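PDB 1W5B: cell division protein FtsZ 1 from Methanocaldococcus jannaschii, which binds GTP and, as a member of the FtsZ family, probably hydrolyses it and polymerises into the Z ring that marks the site of cell division. Local coordinates for residues A[195-200]-A[271-276]; A[158-163]-A[187-192]. All coordinates share one frame; numbering follows the deposited sequence.

Contact 1. Residues A[195-200]-A[271-276]; sequences LFEIVP and NSPLLD
Ile-198 and Leu-274 meet at about a right angle, where the short, weakly bonded helical turn about 195-198 of the GTPase domain packs against a type I beta turn, Ser-272 to Leu-275, in the C-terminal domain. Ile-198 reaches across through its longer branch: CG1 is anti to the carbonyl carbon (chi1 -66°) and the chain is extended, which brings CD1 to 3.5 Å from CD1 of Leu-274. The same Leu-274 methyl receives Leu-195, whose CD1 lies 3.6 Å from it although the side chain sets out from the backbone in the other direction. At Pro-273, second in the turn, the bond from CA to CB points toward helix 195-198, and CB and CG of the ring meet CB of Glu-197. Glu-197 runs alongside the ring, the two side chains pointing opposite ways, with its CB 3.7 Å and its OE1 3.5 Å from CB of Pro-273. The carboxylate finds its charge partner in Lys-194, which OE2 meets in a salt bridge. Val-214 of helix 207-227 touches both Leu-195 and Leu-274. No hydrogen bond joins the segments, but the turn is braced internally by an ST turn, Leu-274 N donating to Ser-272 OG at 3.2 Å.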
loop_
_atom_site.group_PDB
_atom_site.type_symbol
_atom_site.label_atom_id
_atom_site.label_comp_id
_atom_site.label_asym_id
_atom_site.label_seq_id
_atom_site.Cartn_x
_atom_site.Cartn_y
_atom_site.Cartn_z
ATOM N N LEU A 195 8.453 -13.080 4.967
ATOM C CA LEU A 195 9.704 -12.346 5.147
ATOM C C LEU A 195 10.830 -13.295 5.599
ATOM O O LEU A 195 12.013 -13.016 5.384
ATOM C CB LEU A 195 9.524 -11.239 6.193
ATOM C CG LEU A 195 9.119 -9.797 5.833
ATOM C CD1 LEU A 195 8.826 -9.626 4.359
ATOM C CD2 LEU A 195 7.916 -9.415 6.667
ATOM N N PHE A 196 10.464 -14.406 6.237
ATOM C CA PHE A 196 11.461 -15.367 6.693
ATOM C C PHE A 196 12.028 -16.183 5.534
ATOM O O PHE A 196 13.047 -16.854 5.679
ATOM C CB PHE A 196 10.873 -16.295 7.757
ATOM C CG PHE A 196 10.822 -15.684 9.124
ATOM C CD1 PHE A 196 11.993 -15.304 9.771
ATOM C CD2 PHE A 196 9.605 -15.480 9.766
ATOM C CE1 PHE A 196 11.954 -14.725 11.045
ATOM C CE2 PHE A 196 9.553 -14.903 11.039
ATOM C CZ PHE A 196 10.729 -14.525 11.679
ATOM N N GLU A 197 11.358 -16.126 4.387
ATOM C CA GLU A 197 11.826 -16.825 3.198
ATOM C C GLU A 197 12.775 -15.914 2.426
ATOM O O GLU A 197 13.600 -16.388 1.651
ATOM C CB GLU A 197 10.650 -17.240 2.311
ATOM C CG GLU A 197 10.002 -18.554 2.723
ATOM C CD GLU A 197 8.911 -18.998 1.767
ATOM O OE1 GLU A 197 9.115 -18.893 0.538
ATOM O OE2 GLU A 197 7.852 -19.465 2.243
ATOM N N ILE A 198 12.654 -14.605 2.644
ATOM C CA ILE A 198 13.522 -13.631 1.987
ATOM C C ILE A 198 14.841 -13.509 2.746
ATOM O O ILE A 198 15.898 -13.334 2.142
ATOM C CB ILE A 198 12.874 -12.232 1.924
ATOM C CG1 ILE A 198 11.647 -12.266 1.014
ATOM C CG2 ILE A 198 13.879 -11.211 1.396
ATOM C CD1 ILE A 198 10.964 -10.930 0.874
ATOM N N VAL A 199 14.767 -13.584 4.071
ATOM C CA VAL A 199 15.952 -13.506 4.920
ATOM C C VAL A 199 15.836 -14.587 5.998
ATOM O O VAL A 199 15.373 -14.333 7.108
ATOM C CB VAL A 199 16.086 -12.099 5.560
ATOM C CG1 VAL A 199 14.781 -11.699 6.224
ATOM C CG2 VAL A 199 17.225 -12.087 6.567
ATOM N N PRO A 200 16.260 -15.821 5.669
ATOM C CA PRO A 200 16.233 -17.002 6.543
ATOM C C PRO A 200 16.851 -16.839 7.929
ATOM O O PRO A 200 16.286 -17.303 8.919
ATOM C CB PRO A 200 16.963 -18.059 5.716
ATOM C CG PRO A 200 16.673 -17.646 4.310
ATOM C CD PRO A 200 16.878 -16.157 4.375
ATOM N N ASN A 271 10.010 -13.588 -8.481
ATOM C CA ASN A 271 10.200 -14.812 -7.701
ATOM C C ASN A 271 10.061 -14.570 -6.205
ATOM O O ASN A 271 10.241 -15.485 -5.402
ATOM C CB ASN A 271 11.579 -15.425 -7.971
ATOM C CG ASN A 271 11.696 -16.014 -9.361
ATOM O OD1 ASN A 271 12.255 -15.396 -10.269
ATOM N ND2 ASN A 271 11.159 -17.212 -9.538
ATOM N N SER A 272 9.730 -13.337 -5.836
ATOM C CA SER A 272 9.596 -12.971 -4.431
ATOM C C SER A 272 8.588 -13.812 -3.655
ATOM O O SER A 272 7.495 -14.109 -4.145
ATOM C CB SER A 272 9.217 -11.490 -4.310
ATOM O OG SER A 272 8.997 -11.124 -2.959
ATOM N N PRO A 273 8.957 -14.235 -2.438
ATOM C CA PRO A 273 8.005 -15.034 -1.660
ATOM C C PRO A 273 6.810 -14.189 -1.227
ATOM O O PRO A 273 5.761 -14.718 -0.853
ATOM C CB PRO A 273 8.840 -15.541 -0.475
ATOM C CG PRO A 273 10.016 -14.615 -0.419
ATOM C CD PRO A 273 10.311 -14.315 -1.865
ATOM N N LEU A 274 6.966 -12.869 -1.277
ATOM C CA LEU A 274 5.868 -11.979 -0.906
ATOM C C LEU A 274 4.742 -12.153 -1.925
ATOM O O LEU A 274 3.567 -11.993 -1.606
ATOM C CB LEU A 274 6.345 -10.527 -0.894
ATOM C CG LEU A 274 6.769 -9.909 0.440
ATOM C CD1 LEU A 274 7.516 -10.898 1.288
ATOM C CD2 LEU A 274 7.619 -8.669 0.158
ATOM N N LEU A 275 5.124 -12.495 -3.151
ATOM C CA LEU A 275 4.177 -12.711 -4.237
ATOM C C LEU A 275 3.761 -14.180 -4.202
ATOM O O LEU A 275 3.975 -14.927 -5.157
ATOM C CB LEU A 275 4.855 -12.374 -5.564
ATOM C CG LEU A 275 3.997 -12.258 -6.821
ATOM C CD1 LEU A 275 2.914 -11.200 -6.617
ATOM C CD2 LEU A 275 4.898 -11.895 -7.990
ATOM N N ASP A 276 3.155 -14.580 -3.088
ATOM C CA ASP A 276 2.730 -15.959 -2.886
ATOM C C ASP A 276 1.411 -16.319 -3.575
ATOM O O ASP A 276 0.379 -16.482 -2.925
ATOM C CB ASP A 276 2.636 -16.235 -1.385
ATOM C CG ASP A 276 2.371 -17.688 -1.077
ATOM O OD1 ASP A 276 2.827 -18.556 -1.857
ATOM O OD2 ASP A 276 1.720 -17.957 -0.046
#

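Contact 2. Residues A[158-163]-A[187-192]; sequences VTLPFV and LVVIPN
A chi1 of -72° sends CG of Phe-162 to the side of its backbone N, and chi2 then turns one face of the ring to Asn-192 CB, while a chi1 of 62° at Thr-159 seats OG1 between the backbone N and the carbonyl carbon, facing a water shared with the same asparagine. Asn-192 CB stands 3.6 Å from the centroid of the Phe-162 ring and almost on its normal, a CH-pi contact over the face. Thr-159 OG1 gives its proton to the water at 2.7 Å, and the water donates to Asn-192 OD1, also at 2.7 Å. Behind this end, strands 153-160 and 186-191 pair in parallel as the two strands of a beta-alpha-beta unit in the Rossmann-like GTPase domain. The evidence is the bonding pattern. Val-158 N bonds to Val-188 O, and Ile-190 N reaches Val-158 O at 2.8 Å, in the carbonyl plane; Leu-160 N to Ile-190 O and, past the strands, Asn-192 N to Leu-160 O come in tilted about 30° from that plane. On the face carrying Val-158, Leu-160 CD2 packs 3.6 Å from Val-189 CG1, and helix 167-183 covers both residues. Pro-161 touches the bound GTP, and Phe-162 N is hydrogen-bonded to Glu-165, a GTP-binding residue. Without the ring, as with an alanine here, Asn-192 CB is likely to lose its aromatic cover. The chemistry implies a division of labour: backbone bonds fix the strand register, while the ring and the water hold Asn-192 where the strands end.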
loop_
_atom_site.group_PDB
_atom_site.type_symbol
_atom_site.label_atom_id
_atom_site.label_comp_id
_atom_site.label_asym_id
_atom_site.label_seq_id
_atom_site.Cartn_x
_atom_site.Cartn_y
_atom_site.Cartn_z
ATOM N N VAL A 158 -1.977 -3.653 3.424
ATOM C CA VAL A 158 -1.882 -4.163 4.773
ATOM C C VAL A 158 -1.009 -5.402 4.845
ATOM O O VAL A 158 -0.696 -6.024 3.820
ATOM C CB VAL A 158 -3.287 -4.522 5.291
ATOM C CG1 VAL A 158 -4.196 -3.322 5.150
ATOM C CG2 VAL A 158 -3.863 -5.692 4.481
ATOM N N THR A 159 -0.624 -5.752 6.068
ATOM C CA THR A 159 0.196 -6.931 6.308
ATOM C C THR A 159 -0.567 -7.914 7.178
ATOM O O THR A 159 -1.431 -7.521 7.960
ATOM C CB THR A 159 1.484 -6.594 7.072
ATOM O OG1 THR A 159 1.138 -6.073 8.360
ATOM C CG2 THR A 159 2.325 -5.585 6.310
ATOM N N LEU A 160 -0.245 -9.195 7.021
ATOM C CA LEU A 160 -0.837 -10.262 7.819
ATOM C C LEU A 160 0.254 -10.526 8.853
ATOM O O LEU A 160 1.434 -10.331 8.570
ATOM C CB LEU A 160 -1.099 -11.501 6.951
ATOM C CG LEU A 160 -2.515 -11.767 6.393
ATOM C CD1 LEU A 160 -3.369 -10.510 6.351
ATOM C CD2 LEU A 160 -2.386 -12.369 5.008
ATOM N N PRO A 161 -0.117 -10.962 10.063
ATOM C CA PRO A 161 0.878 -11.222 11.109
ATOM C C PRO A 161 1.782 -12.434 10.906
ATOM O O PRO A 161 1.480 -13.325 10.114
ATOM C CB PRO A 161 0.018 -11.348 12.362
ATOM C CG PRO A 161 -1.212 -12.033 11.827
ATOM C CD PRO A 161 -1.476 -11.270 10.541
ATOM N N PHE A 162 2.898 -12.441 11.634
ATOM C CA PHE A 162 3.858 -13.540 11.592
ATOM C C PHE A 162 3.230 -14.702 12.340
ATOM O O PHE A 162 2.444 -14.494 13.260
ATOM C CB PHE A 162 5.141 -13.166 12.322
ATOM C CG PHE A 162 5.991 -12.165 11.611
ATOM C CD1 PHE A 162 6.809 -12.552 10.552
ATOM C CD2 PHE A 162 6.043 -10.849 12.054
ATOM C CE1 PHE A 162 7.676 -11.644 9.953
ATOM C CE2 PHE A 162 6.906 -9.931 11.461
ATOM C CZ PHE A 162 7.726 -10.331 10.410
ATOM N N VAL A 163 3.593 -15.919 11.960
ATOM C CA VAL A 163 3.062 -17.110 12.612
ATOM C C VAL A 163 3.307 -17.043 14.117
ATOM O O VAL A 163 2.426 -17.344 14.914
ATOM C CB VAL A 163 3.724 -18.388 12.040
ATOM C CG1 VAL A 163 3.294 -19.606 12.832
ATOM C CG2 VAL A 163 3.334 -18.561 10.576
ATOM N N LEU A 187 -6.992 -4.235 -2.883
ATOM C CA LEU A 187 -6.491 -4.606 -1.561
ATOM C C LEU A 187 -5.144 -5.320 -1.692
ATOM O O LEU A 187 -5.082 -6.476 -2.101
ATOM C CB LEU A 187 -7.494 -5.527 -0.856
ATOM C CG LEU A 187 -7.048 -6.184 0.460
ATOM C CD1 LEU A 187 -6.443 -5.150 1.401
ATOM C CD2 LEU A 187 -8.241 -6.866 1.123
ATOM N N VAL A 188 -4.064 -4.624 -1.355
ATOM C CA VAL A 188 -2.737 -5.211 -1.446
ATOM C C VAL A 188 -2.394 -5.863 -0.108
ATOM O O VAL A 188 -2.347 -5.190 0.918
ATOM C CB VAL A 188 -1.686 -4.142 -1.772
ATOM C CG1 VAL A 188 -0.343 -4.797 -2.011
ATOM C CG2 VAL A 188 -2.117 -3.344 -2.993
ATOM N N VAL A 189 -2.165 -7.171 -0.123
ATOM C CA VAL A 189 -1.850 -7.903 1.098
ATOM C C VAL A 189 -0.420 -8.435 1.113
ATOM O O VAL A 189 -0.005 -9.143 0.194
ATOM C CB VAL A 189 -2.802 -9.095 1.290
ATOM C CG1 VAL A 189 -2.615 -9.680 2.678
ATOM C CG2 VAL A 189 -4.238 -8.650 1.104
ATOM N N ILE A 190 0.313 -8.101 2.174
ATOM C CA ILE A 190 1.708 -8.515 2.351
ATOM C C ILE A 190 1.796 -9.477 3.539
ATOM O O ILE A 190 1.576 -9.076 4.686
ATOM C CB ILE A 190 2.606 -7.296 2.648
ATOM C CG1 ILE A 190 2.358 -6.208 1.609
ATOM C CG2 ILE A 190 4.069 -7.712 2.647
ATOM C CD1 ILE A 190 3.078 -4.884 1.891
ATOM N N PRO A 191 2.112 -10.759 3.279
ATOM C CA PRO A 191 2.231 -11.801 4.314
ATOM C C PRO A 191 3.550 -11.703 5.059
ATOM O O PRO A 191 4.559 -12.218 4.578
ATOM C CB PRO A 191 2.154 -13.113 3.519
ATOM C CG PRO A 191 1.675 -12.707 2.142
ATOM C CD PRO A 191 2.263 -11.340 1.938
ATOM N N ASN A 192 3.551 -11.070 6.232
ATOM C CA ASN A 192 4.788 -10.911 7.003
ATOM C C ASN A 192 5.586 -12.210 7.162
ATOM O O ASN A 192 6.812 -12.199 7.110
ATOM C CB ASN A 192 4.485 -10.326 8.383
ATOM C CG ASN A 192 4.475 -8.803 8.385
ATOM O OD1 ASN A 192 4.048 -8.175 9.357
ATOM N ND2 ASN A 192 4.952 -8.204 7.300
HETATM O O HOH W 1 3.567 -5.475 9.487
#

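Contact 2 is the core contact, burying 506 Å² at the edge pair of the parallel sheet and the loops just after it; contact 1, partly buried and with exposed Glu-197 and Ile-198, covers 230 Å² between the two domains. Their chemistry follows: strand pairing supplies backbone hydrogen bonds in contact 2, whereas contact 1 has none across it and relies on apolar side chains. They are consecutive in the chain, since helix 195-198 comes just after strand 186-191, and their centres lie about 12 Å apart. Phe-162 joins them, its CZ 3.9 Å from Leu-195 CD2, as does Leu-274, whose CG is 4.1 Å from Ile-190 CG2. Val-214 also touches Ile-190 of contact 2.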